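Long-range contact in MHC class I-like protein MILL2 (Mus musculus, PDB 6A97), which binds heparan sulfate proteoglycans on the surface of fibroblasts and belongs to the MHC class I family: residues Ala80-Asn85 against Gln187-Ser192. Sequence-based numbering, arbitrary orientation.
Sequences ARETNN and QRYLAS
In the alpha-1/alpha-2 platform of the MHC class I fold, Glu-82 and Arg-188 join the two groove-flanking helices by a salt bridge between them. The short segments run nearly antiparallel, at 159°, with their axes 12.4 Å apart, a distance that long polar side chains can span. Arg-188 grips the carboxylate side-on: NE reaches Glu-82 OE1 at 2.8 Å and NH2 reaches Glu-82 OE2 at 3.0 Å, each carboxylate oxygen accepting through its syn lone pair. Carboxylate and guanidinium are nearly coplanar, 11° apart, as suits a two-pronged ion pair. The bend of the Glu-82 chain at CB-CG (chi2 -57°) helps present both oxygens to the arginine. Asn-85 donates from ND2 to Glu-82 OE2 at 3.1 Å, coming from above the carboxylate plane, and its ND2 lies over a face of the Arg-188 guanidinium. Arg-81 NE adds a weak bond to Glu-82 OE1 at 3.5 Å. One water donates to Glu-82 OE1, accepts from Arg-81 NH2 and bonds the Ser-192 hydroxyl, OG. A second donates to Glu-82 OE2 and the backbone Glu-82 O and accepts from Tyr-189 OH at 2.6 Å. Two arginines and these neutral donors would probably favour a charged carboxylate. The Tyr-189 ring, almost perpendicular to the carboxylate, meets OE2 with its CE1 edge, combining a hydrophobic body with a polar end. On the side of the sheet, Tyr-189 packs edge-to-face with Phe-53 and touches Leu-25, Ile-46 and Leu-54, seating helix 171-193 on strands 23-31, 42-48 and 51-57; Glu-82 also touches Leu-54, bringing helix 75-96 onto strand 51-57.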
loop_
_atom_site.group_PDB
_atom_site.type_symbol
_atom_site.label_atom_id
_atom_site.label_comp_id
_atom_site.label_asym_id
_atom_site.label_seq_id
_atom_site.Cartn_x
_atom_site.Cartn_y
_atom_site.Cartn_z
ATOM N N ALA A 80 -15.970 -7.259 33.166
ATOM C CA ALA A 80 -16.637 -6.843 34.396
ATOM C C ALA A 80 -15.835 -5.729 35.071
ATOM O O ALA A 80 -16.371 -4.673 35.402
ATOM C CB ALA A 80 -16.813 -8.023 35.332
ATOM N N ARG A 81 -14.539 -5.970 35.238
ATOM C CA ARG A 81 -13.650 -5.006 35.868
ATOM C C ARG A 81 -13.541 -3.715 35.071
ATOM O O ARG A 81 -13.715 -2.623 35.609
ATOM C CB ARG A 81 -12.257 -5.613 36.054
ATOM C CG ARG A 81 -11.231 -4.635 36.618
ATOM C CD ARG A 81 -9.881 -5.293 36.869
ATOM N NE ARG A 81 -9.322 -5.881 35.655
ATOM C CZ ARG A 81 -9.334 -7.183 35.381
ATOM N NH1 ARG A 81 -9.874 -8.038 36.240
ATOM N NH2 ARG A 81 -8.805 -7.632 34.251
ATOM N N GLU A 82 -13.263 -3.838 33.779
ATOM C CA GLU A 82 -12.919 -2.661 33.002
ATOM C C GLU A 82 -14.136 -1.844 32.583
ATOM O O GLU A 82 -14.011 -0.645 32.367
ATOM C CB GLU A 82 -12.086 -3.050 31.776
ATOM C CG GLU A 82 -10.704 -3.608 32.133
ATOM C CD GLU A 82 -9.853 -2.657 32.981
ATOM O OE1 GLU A 82 -8.871 -3.132 33.588
ATOM O OE2 GLU A 82 -10.145 -1.442 33.034
ATOM N N THR A 83 -15.311 -2.464 32.480
ATOM C CA THR A 83 -16.516 -1.666 32.249
ATOM C C THR A 83 -16.880 -0.901 33.523
ATOM O O THR A 83 -17.357 0.232 33.463
ATOM C CB THR A 83 -17.721 -2.513 31.803
ATOM O OG1 THR A 83 -17.945 -3.558 32.752
ATOM C CG2 THR A 83 -17.490 -3.106 30.408
ATOM N N ASN A 84 -16.641 -1.509 34.677
ATOM C CA ASN A 84 -16.830 -0.783 35.926
ATOM C C ASN A 84 -15.846 0.391 36.043
ATOM O O ASN A 84 -16.245 1.489 36.414
ATOM C CB ASN A 84 -16.691 -1.713 37.125
ATOM C CG ASN A 84 -16.906 -0.989 38.440
ATOM O OD1 ASN A 84 -18.036 -0.633 38.801
ATOM N ND2 ASN A 84 -15.819 -0.762 39.165
ATOM N N ASN A 85 -14.575 0.158 35.719
ATOM C CA ASN A 85 -13.584 1.240 35.654
ATOM C C ASN A 85 -13.974 2.335 34.667
ATOM O O ASN A 85 -13.715 3.520 34.895
ATOM C CB ASN A 85 -12.202 0.699 35.272
ATOM C CG ASN A 85 -11.548 -0.073 36.394
ATOM O OD1 ASN A 85 -11.926 0.065 37.559
ATOM N ND2 ASN A 85 -10.549 -0.882 36.055
ATOM N N GLN A 187 -1.563 0.856 30.128
ATOM C CA GLN A 187 -0.697 -0.224 30.579
ATOM C C GLN A 187 -1.519 -1.415 31.057
ATOM O O GLN A 187 -1.207 -2.564 30.745
ATOM C CB GLN A 187 0.229 0.259 31.697
ATOM C CG GLN A 187 1.520 -0.528 31.790
ATOM C CD GLN A 187 2.253 -0.582 30.464
ATOM O OE1 GLN A 187 2.688 0.444 29.939
ATOM N NE2 GLN A 187 2.388 -1.781 29.911
ATOM N N ARG A 188 -2.574 -1.130 31.811
ATOM C CA ARG A 188 -3.443 -2.180 32.319
ATOM C C ARG A 188 -4.175 -2.865 31.162
ATOM O O ARG A 188 -4.307 -4.087 31.147
ATOM C CB ARG A 188 -4.430 -1.606 33.336
ATOM C CG ARG A 188 -5.061 -2.642 34.252
ATOM C CD ARG A 188 -6.005 -1.996 35.259
ATOM N NE ARG A 188 -7.093 -1.270 34.607
ATOM C CZ ARG A 188 -7.190 0.056 34.567
ATOM N NH1 ARG A 188 -6.267 0.808 35.150
ATOM N NH2 ARG A 188 -8.214 0.631 33.949
ATOM N N TYR A 189 -4.626 -2.079 30.184
ATOM C CA TYR A 189 -5.290 -2.628 29.000
ATOM C C TYR A 189 -4.364 -3.525 28.181
ATOM O O TYR A 189 -4.769 -4.593 27.724
ATOM C CB TYR A 189 -5.818 -1.515 28.091
ATOM C CG TYR A 189 -6.955 -0.689 28.649
ATOM C CD1 TYR A 189 -7.686 -1.114 29.751
ATOM C CD2 TYR A 189 -7.310 0.510 28.051
ATOM C CE1 TYR A 189 -8.735 -0.350 30.251
ATOM C CE2 TYR A 189 -8.351 1.276 28.537
ATOM C CZ TYR A 189 -9.063 0.845 29.636
ATOM O OH TYR A 189 -10.100 1.623 30.108
ATOM N N LEU A 190 -3.129 -3.073 27.980
ATOM C CA LEU A 190 -2.168 -3.807 27.161
ATOM C C LEU A 190 -1.849 -5.178 27.744
ATOM O O LEU A 190 -1.626 -6.139 27.006
ATOM C CB LEU A 190 -0.880 -2.998 26.993
ATOM C CG LEU A 190 -0.959 -1.839 26.000
ATOM C CD1 LEU A 190 0.320 -1.007 26.020
ATOM C CD2 LEU A 190 -1.247 -2.369 24.599
ATOM N N ALA A 191 -1.832 -5.265 29.070
ATOM C CA ALA A 191 -1.596 -6.537 29.744
ATOM C C ALA A 191 -2.739 -7.516 29.475
ATOM O O ALA A 191 -2.509 -8.680 29.145
ATOM C CB ALA A 191 -1.420 -6.319 31.238
ATOM N N SER A 192 -3.970 -7.029 29.604
ATOM C CA SER A 192 -5.157 -7.841 29.363
ATOM C C SER A 192 -5.305 -8.228 27.896
ATOM O O SER A 192 -6.030 -9.165 27.568
ATOM C CB SER A 192 -6.409 -7.095 29.829
ATOM O OG SER A 192 -6.293 -6.693 31.183
HETATM O O HOH W 1 -7.532 -5.548 33.419
HETATM O O HOH W 2 -11.679 0.625 31.927
#